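Local coordinates for uncharacterized conserved protein (Idiomarina loihiensis, PDB 2QSD) that is of unknown function and belongs to the DUF1543 family of uncharacterized conserved proteins, at residues H62-G68 and D162-L168. Residues are numbered along the deposited sequence; the frame is centred on the assembly and turned at random.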
loop_
_atom_site.group_PDB
_atom_site.type_symbol
_atom_site.label_atom_id
_atom_site.label_comp_id
_atom_site.label_asym_id
_atom_site.label_seq_id
_atom_site.Cartn_x
_atom_site.Cartn_y
_atom_site.Cartn_z
ATOM N N HIS A 62 -2.578 15.726 -13.519
ATOM C CA HIS A 62 -3.484 15.945 -14.637
ATOM C C HIS A 62 -2.840 15.276 -15.834
ATOM O O HIS A 62 -1.760 15.680 -16.270
ATOM C CB HIS A 62 -3.678 17.452 -14.866
ATOM C CG HIS A 62 -4.370 17.805 -16.150
ATOM N ND1 HIS A 62 -4.119 18.983 -16.822
ATOM C CD2 HIS A 62 -5.304 17.149 -16.880
ATOM C CE1 HIS A 62 -4.867 19.036 -17.909
ATOM N NE2 HIS A 62 -5.592 17.933 -17.969
ATOM N N LEU A 63 -3.500 14.241 -16.345
ATOM C CA LEU A 63 -2.977 13.439 -17.451
ATOM C C LEU A 63 -3.582 13.919 -18.769
ATOM O O LEU A 63 -4.784 13.767 -18.981
ATOM C CB LEU A 63 -3.359 11.973 -17.235
ATOM C CG LEU A 63 -2.313 10.864 -17.138
ATOM C CD1 LEU A 63 -2.960 9.546 -17.538
ATOM C CD2 LEU A 63 -1.055 11.123 -17.966
ATOM N N HIS A 64 -2.763 14.499 -19.647
ATOM C CA HIS A 64 -3.261 15.015 -20.935
ATOM C C HIS A 64 -2.610 14.379 -22.163
ATOM O O HIS A 64 -3.189 14.389 -23.259
ATOM C CB HIS A 64 -3.175 16.545 -21.011
ATOM C CG HIS A 64 -1.854 17.107 -20.585
ATOM N ND1 HIS A 64 -0.718 17.019 -21.362
ATOM C CD2 HIS A 64 -1.491 17.779 -19.467
ATOM C CE1 HIS A 64 0.291 17.598 -20.735
ATOM N NE2 HIS A 64 -0.152 18.065 -19.581
ATOM N N HIS A 65 -1.418 13.817 -21.977
ATOM C CA HIS A 65 -0.699 13.161 -23.061
ATOM C C HIS A 65 -0.002 11.906 -22.577
ATOM O O HIS A 65 0.600 11.912 -21.500
ATOM C CB HIS A 65 0.332 14.108 -23.676
ATOM C CG HIS A 65 -0.256 15.103 -24.622
ATOM N ND1 HIS A 65 -0.700 16.344 -24.219
ATOM C CD2 HIS A 65 -0.473 15.042 -25.955
ATOM C CE1 HIS A 65 -1.169 17.003 -25.263
ATOM N NE2 HIS A 65 -1.040 16.237 -26.330
ATOM N N VAL A 66 -0.111 10.833 -23.367
ATOM C CA VAL A 66 0.602 9.569 -23.128
ATOM C C VAL A 66 1.153 9.028 -24.461
ATOM O O VAL A 66 0.391 8.822 -25.411
ATOM C CB VAL A 66 -0.308 8.474 -22.470
ATOM C CG1 VAL A 66 0.462 7.159 -22.300
ATOM C CG2 VAL A 66 -0.842 8.915 -21.124
ATOM N N ASP A 67 2.470 8.814 -24.519
ATOM C CA ASP A 67 3.163 8.215 -25.681
ATOM C C ASP A 67 2.857 8.882 -27.033
ATOM O O ASP A 67 2.696 8.205 -28.050
ATOM C CB ASP A 67 2.903 6.698 -25.768
ATOM C CG ASP A 67 3.433 5.929 -24.567
ATOM O OD1 ASP A 67 4.396 6.390 -23.912
ATOM O OD2 ASP A 67 2.883 4.841 -24.287
ATOM N N GLY A 68 2.761 10.208 -27.030
ATOM C CA GLY A 68 2.479 10.957 -28.243
ATOM C C GLY A 68 1.006 11.176 -28.535
ATOM O O GLY A 68 0.665 11.851 -29.511
ATOM N N ASP A 162 -0.576 13.448 -31.548
ATOM C CA ASP A 162 -0.035 14.769 -31.881
ATOM C C ASP A 162 1.470 14.910 -31.610
ATOM O O ASP A 162 2.049 15.970 -31.844
ATOM C CB ASP A 162 -0.835 15.898 -31.204
ATOM C CG ASP A 162 -0.747 15.875 -29.675
ATOM O OD1 ASP A 162 0.003 15.057 -29.096
ATOM O OD2 ASP A 162 -1.445 16.702 -29.044
ATOM N N GLY A 163 2.086 13.848 -31.095
ATOM C CA GLY A 163 3.522 13.838 -30.817
ATOM C C GLY A 163 3.999 14.452 -29.501
ATOM O O GLY A 163 5.186 14.353 -29.169
ATOM N N GLU A 164 3.097 15.082 -28.751
ATOM C CA GLU A 164 3.458 15.681 -27.465
ATOM C C GLU A 164 3.715 14.624 -26.395
ATOM O O GLU A 164 3.017 13.609 -26.315
ATOM C CB GLU A 164 2.375 16.635 -26.974
ATOM C CG GLU A 164 2.502 18.070 -27.445
ATOM C CD GLU A 164 1.601 19.013 -26.654
ATOM O OE1 GLU A 164 1.690 19.029 -25.401
ATOM O OE2 GLU A 164 0.805 19.738 -27.290
ATOM N N GLN A 165 4.730 14.875 -25.582
ATOM C CA GLN A 165 5.067 13.994 -24.475
ATOM C C GLN A 165 4.689 14.664 -23.153
ATOM O O GLN A 165 4.537 15.890 -23.082
ATOM C CB GLN A 165 6.557 13.637 -24.496
ATOM C CG GLN A 165 7.022 12.854 -25.727
ATOM C CD GLN A 165 6.517 11.417 -25.763
ATOM O OE1 GLN A 165 5.872 11.003 -26.722
ATOM N NE2 GLN A 165 6.817 10.651 -24.722
ATOM N N GLN A 166 4.503 13.845 -22.122
ATOM C CA GLN A 166 4.242 14.336 -20.778
ATOM C C GLN A 166 4.874 13.367 -19.779
ATOM O O GLN A 166 4.566 12.172 -19.799
ATOM C CB GLN A 166 2.738 14.476 -20.524
ATOM C CG GLN A 166 2.395 14.828 -19.077
ATOM C CD GLN A 166 0.902 14.830 -18.755
ATOM O OE1 GLN A 166 0.057 14.484 -19.583
ATOM N NE2 GLN A 166 0.578 15.228 -17.534
ATOM N N PRO A 167 5.769 13.877 -18.912
ATOM C CA PRO A 167 6.377 13.018 -17.895
ATOM C C PRO A 167 5.348 12.585 -16.850
ATOM O O PRO A 167 4.602 13.414 -16.324
ATOM C CB PRO A 167 7.458 13.904 -17.273
ATOM C CG PRO A 167 7.048 15.309 -17.576
ATOM C CD PRO A 167 6.249 15.271 -18.840
ATOM N N LEU A 168 5.292 11.284 -16.582
ATOM C CA LEU A 168 4.360 10.751 -15.600
ATOM C C LEU A 168 4.925 10.961 -14.189
ATOM O O LEU A 168 5.486 10.049 -13.583
ATOM C CB LEU A 168 4.066 9.276 -15.890
ATOM C CG LEU A 168 2.896 8.625 -15.148
ATOM C CD1 LEU A 168 1.558 9.140 -15.644
ATOM C CD2 LEU A 168 2.968 7.121 -15.287
#
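With CG anti to the backbone N (chi1 173°) and the chain extended beyond it, Gln166 brings its amide to the backbone of 62-65, while His65, its CG beside its own backbone N (chi1 -79°), turns its ring to Asp162. The loop 162-168, which follows strand 155-161, thereby packs on the edge strand 65-66 of a four-stranded antiparallel sheet, through side chain-to-backbone bonds at Gln166 and a His-carboxylate bond from His65 to Asp162. Gln166 OE1 accepts from His64 N at 2.8 Å, on a lone pair, and from His65 N at 2.9 Å; Gln166 NE2 donates in its amide plane to His62 O at 2.7 Å. The His64 ring stacks on this amide, the planes 12° apart. Replacing Gln166 by alanine is likely to leave the N-H groups of His64 and His65 and the carbonyl of His62 without these mates and take the stacked amide off the His64 ring. His65 NE2 donates within its ring plane to the syn lone pair of Asp162 OD2 (2.8 Å), and Glu164 CB lies over a ring face, 3.6 Å from the His65 centroid. Within the loop, Glu164 N closes an Asx turn on Asp162 OD1. From the same turn, Asp162 N and Gly163 N both donate to Gly68 O, each 2.9 Å, the first nearly straight on.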